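Local coordinates for protein 2-oxoglutarate-dependent dioxygenase DAO (PDB 6KUN) that probably catalyses, as an iron(II)- and 2-oxoglutarate-dependent dioxygenase, the oxidation of the auxin indole-3-acetic acid to inactive 2-oxoindole-3-acetic acid in rice, at residues A63-S74 and D99-D108. Sequence-based numbering, arbitrary orientation.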
ATOM      1  N   ALA B  63     -17.908 -12.641 -16.284  1.00 28.33           N
ATOM      2  CA  ALA B  63     -17.575 -13.294 -15.021  1.00 31.49           C
ATOM      3  C   ALA B  63     -18.255 -12.575 -13.843  1.00 24.79           C
ATOM      4  O   ALA B  63     -18.734 -13.216 -12.901  1.00 28.33           O
ATOM      5  CB  ALA B  63     -16.056 -13.341 -14.846  1.00 34.20           C
ATOM      6  N   LYS B  64     -18.336 -11.245 -13.895  1.00 28.60           N
ATOM      7  CA  LYS B  64     -19.019 -10.506 -12.832  1.00 34.84           C
ATOM      8  C   LYS B  64     -20.502 -10.853 -12.768  1.00 35.71           C
ATOM      9  O   LYS B  64     -21.066 -11.024 -11.669  1.00 30.49           O
ATOM     10  CB  LYS B  64     -18.791  -8.999 -13.029  1.00 39.31           C
ATOM     11  CG  LYS B  64     -17.301  -8.692 -13.077  1.00 28.04           C
ATOM     12  CD  LYS B  64     -16.858  -7.344 -12.493  1.00 41.51           C
ATOM     13  CE  LYS B  64     -16.584  -6.327 -13.559  1.00 36.33           C
ATOM     14  NZ  LYS B  64     -15.873  -5.101 -13.092  1.00 33.75           N
ATOM     15  N   ARG B  65     -21.151 -11.018 -13.921  1.00 29.87           N
ATOM     16  CA  ARG B  65     -22.562 -11.406 -13.904  1.00 23.93           C
ATOM     17  C   ARG B  65     -22.749 -12.834 -13.394  1.00 18.11           C
ATOM     18  O   ARG B  65     -23.719 -13.136 -12.691  1.00 24.97           O
ATOM     19  CB  ARG B  65     -23.163 -11.274 -15.303  1.00 46.51           C
ATOM     20  CG  ARG B  65     -24.329 -10.286 -15.391  1.00 64.40           C
ATOM     21  CD  ARG B  65     -25.658 -10.970 -15.691  1.00 76.20           C
ATOM     22  NE  ARG B  65     -25.800 -11.323 -17.102  1.00 92.71           N
ATOM     23  CZ  ARG B  65     -25.907 -10.442 -18.097  1.00 89.23           C
ATOM     24  NH1 ARG B  65     -25.870  -9.136 -17.844  1.00 77.85           N
ATOM     25  NH2 ARG B  65     -26.040 -10.868 -19.349  1.00 87.02           N
ATOM     26  N   ARG B  66     -21.834 -13.738 -13.749  1.00 23.66           N
ATOM     27  CA  ARG B  66     -21.911 -15.064 -13.144  1.00 17.57           C
ATOM     28  C   ARG B  66     -21.742 -15.033 -11.623  1.00 21.95           C
ATOM     29  O   ARG B  66     -22.073 -16.022 -10.954  1.00 31.25           O
ATOM     30  CB  ARG B  66     -20.862 -15.964 -13.785  1.00 22.86           C
ATOM     31  CG  ARG B  66     -21.191 -16.288 -15.265  1.00 46.87           C
ATOM     32  CD  ARG B  66     -20.452 -17.498 -15.787  1.00 52.35           C
ATOM     33  NE  ARG B  66     -19.005 -17.307 -15.840  1.00 77.42           N
ATOM     34  CZ  ARG B  66     -18.381 -16.511 -16.703  1.00 75.86           C
ATOM     35  NH1 ARG B  66     -19.083 -15.810 -17.590  1.00 81.15           N
ATOM     36  NH2 ARG B  66     -17.053 -16.403 -16.674  1.00 41.65           N
ATOM     37  N   ASN B  67     -21.281 -13.918 -11.066  1.00 30.94           N
ATOM     38  CA  ASN B  67     -21.133 -13.787  -9.627  1.00 22.60           C
ATOM     39  C   ASN B  67     -22.307 -13.098  -8.973  1.00 27.26           C
ATOM     40  O   ASN B  67     -22.268 -12.844  -7.769  1.00 27.16           O
ATOM     41  CB  ASN B  67     -19.831 -13.025  -9.339  1.00 25.51           C
ATOM     42  CG  ASN B  67     -18.636 -13.928  -9.450  1.00 20.85           C
ATOM     43  OD1 ASN B  67     -18.627 -15.030  -8.881  1.00 28.59           O
ATOM     44  ND2 ASN B  67     -17.601 -13.468 -10.159  1.00 26.70           N
ATOM     45  N   ALA B  68     -23.354 -12.796  -9.730  1.00 25.90           N
ATOM     46  CA  ALA B  68     -24.565 -12.228  -9.137  1.00 29.03           C
ATOM     47  C   ALA B  68     -25.443 -13.332  -8.590  1.00 27.32           C
ATOM     48  O   ALA B  68     -25.661 -14.342  -9.256  1.00 26.98           O
ATOM     49  CB  ALA B  68     -25.338 -11.406 -10.166  1.00 32.96           C
ATOM     50  N   ASP B  69     -25.941 -13.141  -7.372  1.00 21.53           N
ATOM     51  CA  ASP B  69     -26.886 -14.060  -6.750  1.00 28.39           C
ATOM     52  C   ASP B  69     -26.279 -15.438  -6.513  1.00 31.24           C
ATOM     53  O   ASP B  69     -26.967 -16.461  -6.564  1.00 29.38           O
ATOM     54  CB  ASP B  69     -28.157 -14.151  -7.598  1.00 47.60           C
ATOM     55  CG  ASP B  69     -28.788 -12.772  -7.852  1.00 59.87           C
ATOM     56  OD1 ASP B  69     -29.171 -12.087  -6.871  1.00 54.28           O
ATOM     57  OD2 ASP B  69     -28.873 -12.368  -9.037  1.00 60.28           O
ATOM     58  N   ILE B  70     -24.993 -15.518  -6.170  1.00 24.47           N
ATOM     59  CA  ILE B  70     -24.385 -16.841  -6.037  1.00 23.11           C
ATOM     60  C   ILE B  70     -24.859 -17.512  -4.765  1.00 22.86           C
ATOM     61  O   ILE B  70     -24.886 -18.751  -4.688  1.00 21.66           O
ATOM     62  CB  ILE B  70     -22.844 -16.781  -6.125  1.00 29.36           C
ATOM     63  CG1 ILE B  70     -22.264 -15.692  -5.233  1.00 25.45           C
ATOM     64  CG2 ILE B  70     -22.416 -16.614  -7.593  1.00 22.75           C
ATOM     65  CD1 ILE B  70     -20.707 -15.677  -5.204  1.00 24.56           C
ATOM     66  N   ILE B  71     -25.198 -16.738  -3.736  1.00 20.27           N
ATOM     67  CA  ILE B  71     -26.044 -17.233  -2.641  1.00 21.80           C
ATOM     68  C   ILE B  71     -27.175 -16.238  -2.440  1.00 23.21           C
ATOM     69  O   ILE B  71     -27.069 -15.068  -2.835  1.00 24.41           O
ATOM     70  CB  ILE B  71     -25.276 -17.433  -1.311  1.00 23.77           C
ATOM     71  CG1 ILE B  71     -24.767 -16.108  -0.766  1.00 26.04           C
ATOM     72  CG2 ILE B  71     -24.108 -18.367  -1.474  1.00 36.33           C
ATOM     73  CD1 ILE B  71     -24.132 -16.216   0.591  1.00 30.11           C
ATOM     74  N   PRO B  72     -28.268 -16.671  -1.851  1.00 29.83           N
ATOM     75  CA  PRO B  72     -29.485 -15.857  -1.903  1.00 29.99           C
ATOM     76  C   PRO B  72     -29.240 -14.453  -1.402  1.00 25.39           C
ATOM     77  O   PRO B  72     -28.769 -14.271  -0.277  1.00 27.05           O
ATOM     78  CB  PRO B  72     -30.453 -16.628  -0.996  1.00 28.31           C
ATOM     79  CG  PRO B  72     -29.967 -18.022  -1.063  1.00 35.79           C
ATOM     80  CD  PRO B  72     -28.469 -17.901  -1.074  1.00 37.66           C
ATOM     81  N   GLY B  73     -29.486 -13.463  -2.261  1.00 21.76           N
ATOM     82  CA  GLY B  73     -29.303 -12.065  -1.911  1.00 33.60           C
ATOM     83  C   GLY B  73     -27.892 -11.528  -2.004  1.00 35.52           C
ATOM     84  O   GLY B  73     -27.695 -10.337  -1.768  1.00 30.73           O
ATOM     85  N   SER B  74     -26.893 -12.346  -2.331  1.00 23.08           N
ATOM     86  CA  SER B  74     -25.508 -11.911  -2.231  1.00 20.44           C
ATOM     87  C   SER B  74     -24.773 -12.229  -3.524  1.00 24.74           C
ATOM     88  O   SER B  74     -25.130 -13.136  -4.263  1.00 19.85           O
ATOM     89  CB  SER B  74     -24.807 -12.590  -1.059  1.00 20.86           C
ATOM     90  OG  SER B  74     -25.273 -12.103   0.187  1.00 22.81           O
ATOM     91  N   ASP B  99     -22.624 -19.591   4.969  1.00 20.12           N
ATOM     92  CA  ASP B  99     -22.794 -18.598   3.914  1.00 20.64           C
ATOM     93  C   ASP B  99     -21.449 -18.154   3.343  1.00 25.33           C
ATOM     94  O   ASP B  99     -21.327 -17.875   2.140  1.00 17.47           O
ATOM     95  CB  ASP B  99     -23.495 -17.330   4.444  1.00 26.08           C
ATOM     96  CG  ASP B  99     -24.979 -17.524   4.753  1.00 37.87           C
ATOM     97  OD1 ASP B  99     -25.490 -18.614   4.507  1.00 29.03           O
ATOM     98  OD2 ASP B  99     -25.629 -16.564   5.253  1.00 24.61           O
ATOM     99  N   VAL B 100     -20.466 -17.947   4.226  1.00 19.87           N
ATOM    100  CA  VAL B 100     -19.140 -17.542   3.792  1.00 16.29           C
ATOM    101  C   VAL B 100     -18.508 -18.654   2.961  1.00 22.31           C
ATOM    102  O   VAL B 100     -17.899 -18.405   1.921  1.00 18.76           O
ATOM    103  CB  VAL B 100     -18.264 -17.180   5.013  1.00 23.52           C
ATOM    104  CG1 VAL B 100     -16.830 -16.973   4.572  1.00 24.16           C
ATOM    105  CG2 VAL B 100     -18.806 -15.924   5.756  1.00 24.57           C
ATOM    106  N   ASP B 101     -18.623 -19.896   3.426  1.00 19.10           N
ATOM    107  CA  ASP B 101     -18.086 -21.025   2.669  1.00 19.34           C
ATOM    108  C   ASP B 101     -18.698 -21.092   1.265  1.00 19.55           C
ATOM    109  O   ASP B 101     -17.979 -21.194   0.259  1.00 22.51           O
ATOM    110  CB  ASP B 101     -18.341 -22.307   3.454  1.00 26.20           C
ATOM    111  CG  ASP B 101     -17.627 -22.335   4.793  1.00 43.73           C
ATOM    112  OD1 ASP B 101     -16.807 -21.435   5.081  1.00 51.58           O
ATOM    113  OD2 ASP B 101     -17.897 -23.271   5.577  1.00 61.97           O
ATOM    114  N   ALA B 102     -20.029 -21.011   1.171  1.00 20.17           N
ATOM    115  CA  ALA B 102     -20.703 -21.199  -0.117  1.00 16.60           C
ATOM    116  C   ALA B 102     -20.462 -20.030  -1.049  1.00 20.12           C
ATOM    117  O   ALA B 102     -20.322 -20.212  -2.267  1.00 22.37           O
ATOM    118  CB  ALA B 102     -22.202 -21.407   0.109  1.00 23.56           C
ATOM    119  N   PHE B 103     -20.434 -18.823  -0.515  1.00 18.53           N
ATOM    120  CA  PHE B 103     -20.094 -17.649  -1.316  1.00 12.96           C
ATOM    121  C   PHE B 103     -18.728 -17.824  -1.979  1.00 13.14           C
ATOM    122  O   PHE B 103     -18.601 -17.687  -3.203  1.00 16.80           O
ATOM    123  CB  PHE B 103     -20.130 -16.391  -0.430  1.00 16.63           C
ATOM    124  CG  PHE B 103     -19.860 -15.091  -1.159  1.00 15.67           C
ATOM    125  CD1 PHE B 103     -18.576 -14.585  -1.250  1.00 17.10           C
ATOM    126  CD2 PHE B 103     -20.883 -14.356  -1.682  1.00 16.76           C
ATOM    127  CE1 PHE B 103     -18.350 -13.391  -1.898  1.00 22.15           C
ATOM    128  CE2 PHE B 103     -20.650 -13.169  -2.347  1.00 23.93           C
ATOM    129  CZ  PHE B 103     -19.368 -12.682  -2.440  1.00 18.79           C
ATOM    130  N   CYS B 104     -17.703 -18.140  -1.182  1.00 18.32           N
ATOM    131  CA  CYS B 104     -16.347 -18.236  -1.742  1.00 19.90           C
ATOM    132  C   CYS B 104     -16.203 -19.458  -2.637  1.00 18.76           C
ATOM    133  O   CYS B 104     -15.433 -19.429  -3.588  1.00 23.24           O
ATOM    134  CB  CYS B 104     -15.323 -18.249  -0.616  1.00 24.54           C
ATOM    135  SG  CYS B 104     -15.381 -16.636   0.352  1.00 22.02           S
ATOM    136  N   ALA B 105     -16.940 -20.526  -2.351  1.00 20.27           N
ATOM    137  CA  ALA B 105     -16.875 -21.714  -3.198  1.00 26.87           C
ATOM    138  C   ALA B 105     -17.504 -21.441  -4.561  1.00 28.86           C
ATOM    139  O   ALA B 105     -17.079 -22.023  -5.564  1.00 28.57           O
ATOM    140  CB  ALA B 105     -17.554 -22.891  -2.507  1.00 21.10           C
ATOM    141  N   ARG B 106     -18.466 -20.503  -4.611  1.00 25.88           N
ATOM    142  CA  ARG B 106     -19.241 -20.234  -5.802  1.00 17.93           C
ATOM    143  C   ARG B 106     -18.777 -19.041  -6.599  1.00 23.57           C
ATOM    144  O   ARG B 106     -19.257 -18.837  -7.717  1.00 19.98           O
ATOM    145  CB  ARG B 106     -20.710 -20.059  -5.443  1.00 20.37           C
ATOM    146  CG  ARG B 106     -21.301 -21.323  -4.893  1.00 25.04           C
ATOM    147  CD  ARG B 106     -22.791 -21.157  -4.637  1.00 31.71           C
ATOM    148  NE  ARG B 106     -23.249 -22.156  -3.673  1.00 22.52           N
ATOM    149  CZ  ARG B 106     -24.464 -22.194  -3.126  1.00 26.24           C
ATOM    150  NH1 ARG B 106     -25.374 -21.292  -3.438  1.00 30.85           N
ATOM    151  NH2 ARG B 106     -24.738 -23.127  -2.254  1.00 22.88           N
ATOM    152  N   LEU B 107     -17.844 -18.265  -6.085  1.00 24.46           N
ATOM    153  CA  LEU B 107     -17.290 -17.168  -6.862  1.00 16.95           C
ATOM    154  C   LEU B 107     -16.633 -17.690  -8.124  1.00 21.43           C
ATOM    155  O   LEU B 107     -15.866 -18.656  -8.089  1.00 26.64           O
ATOM    156  CB  LEU B 107     -16.254 -16.404  -6.049  1.00 26.54           C
ATOM    157  CG  LEU B 107     -16.769 -15.398  -5.041  1.00 26.75           C
ATOM    158  CD1 LEU B 107     -15.567 -15.000  -4.181  1.00 29.83           C
ATOM    159  CD2 LEU B 107     -17.357 -14.192  -5.711  1.00 24.55           C
ATOM    160  N   ASP B 108     -16.905 -17.036  -9.228  1.00 17.79           N
ATOM    161  CA  ASP B 108     -16.185 -17.333 -10.464  1.00 22.27           C
ATOM    162  C   ASP B 108     -14.866 -16.534 -10.450  1.00 21.77           C
ATOM    163  O   ASP B 108     -14.823 -15.361 -10.822  1.00 30.93           O
ATOM    164  CB  ASP B 108     -17.040 -16.980 -11.667  1.00 27.33           C
ATOM    165  CG  ASP B 108     -16.351 -17.315 -12.958  1.00 34.20           C
ATOM    166  OD1 ASP B 108     -15.252 -17.922 -12.935  1.00 33.93           O
ATOM    167  OD2 ASP B 108     -16.934 -16.968 -13.997  1.00 36.37           O
TER
HETATM  168  O   HOH W   1     -20.111 -17.888 -10.265  1.00 30.11           O
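I70, D108 and I71 lose the most surface where the loop leading from helix 61-66 into strand 75-77, an outermost strand of the main sheet of this jelly-roll dioxygenase, lies along helix 97-106, away from the iron and 2-oxoglutarate site. I70 points its CB at the helix and extends CG1 and CD1 toward F103. CD1 stands over one face of the F103 ring, 4.0 Å from the ring centroid and 23° off its normal, a CH-pi contact displaced toward the rim. The same methyl also meets L107 CD2 at 3.7 Å. With chi1 at 48°, I70 holds CG1 between its own N and C, the turn that carries CD1 to the ring. I71 packs on the preceding turn: CD1 lies against D99 O at 3.6 Å, while CG2 rests on A102 CB (3.9 Å) and over one face of the R106 guanidinium. R106, extended from CG to NE, passes back to the loop and donates from NH1 to I70 O at 2.9 Å, in the carbonyl plane and near its own guanidinium plane.

Past the helix end, the D108 backbone N donates to N67 OD1 at 2.7 Å, nearly straight (167°) and on a lone pair; N67 ND2 returns only a weak bond to D108 O. The D108 carboxylate takes NE and NH2 of R66 on OD2 alone. Both hydrogen bonds are weak, although NH2 lies 2.7 Å from OD2, and R66 NH1 is paired with D62. A water donates to both R66 O and R106 O, 2.8 Å from each, linking the two backbones. S74 OG bonds to C92 N, fixing the far end of the loop to the main sheet.

Chemically, the join has an apolar core of I70 and I71 on the helix, with polar ties concentrated toward its C-terminal end: I70 O and D108 N each take a side-chain partner, R106 NH1 and N67 OD1, whereas the skewed ion pair with shared R66 is likely to add less directional hold.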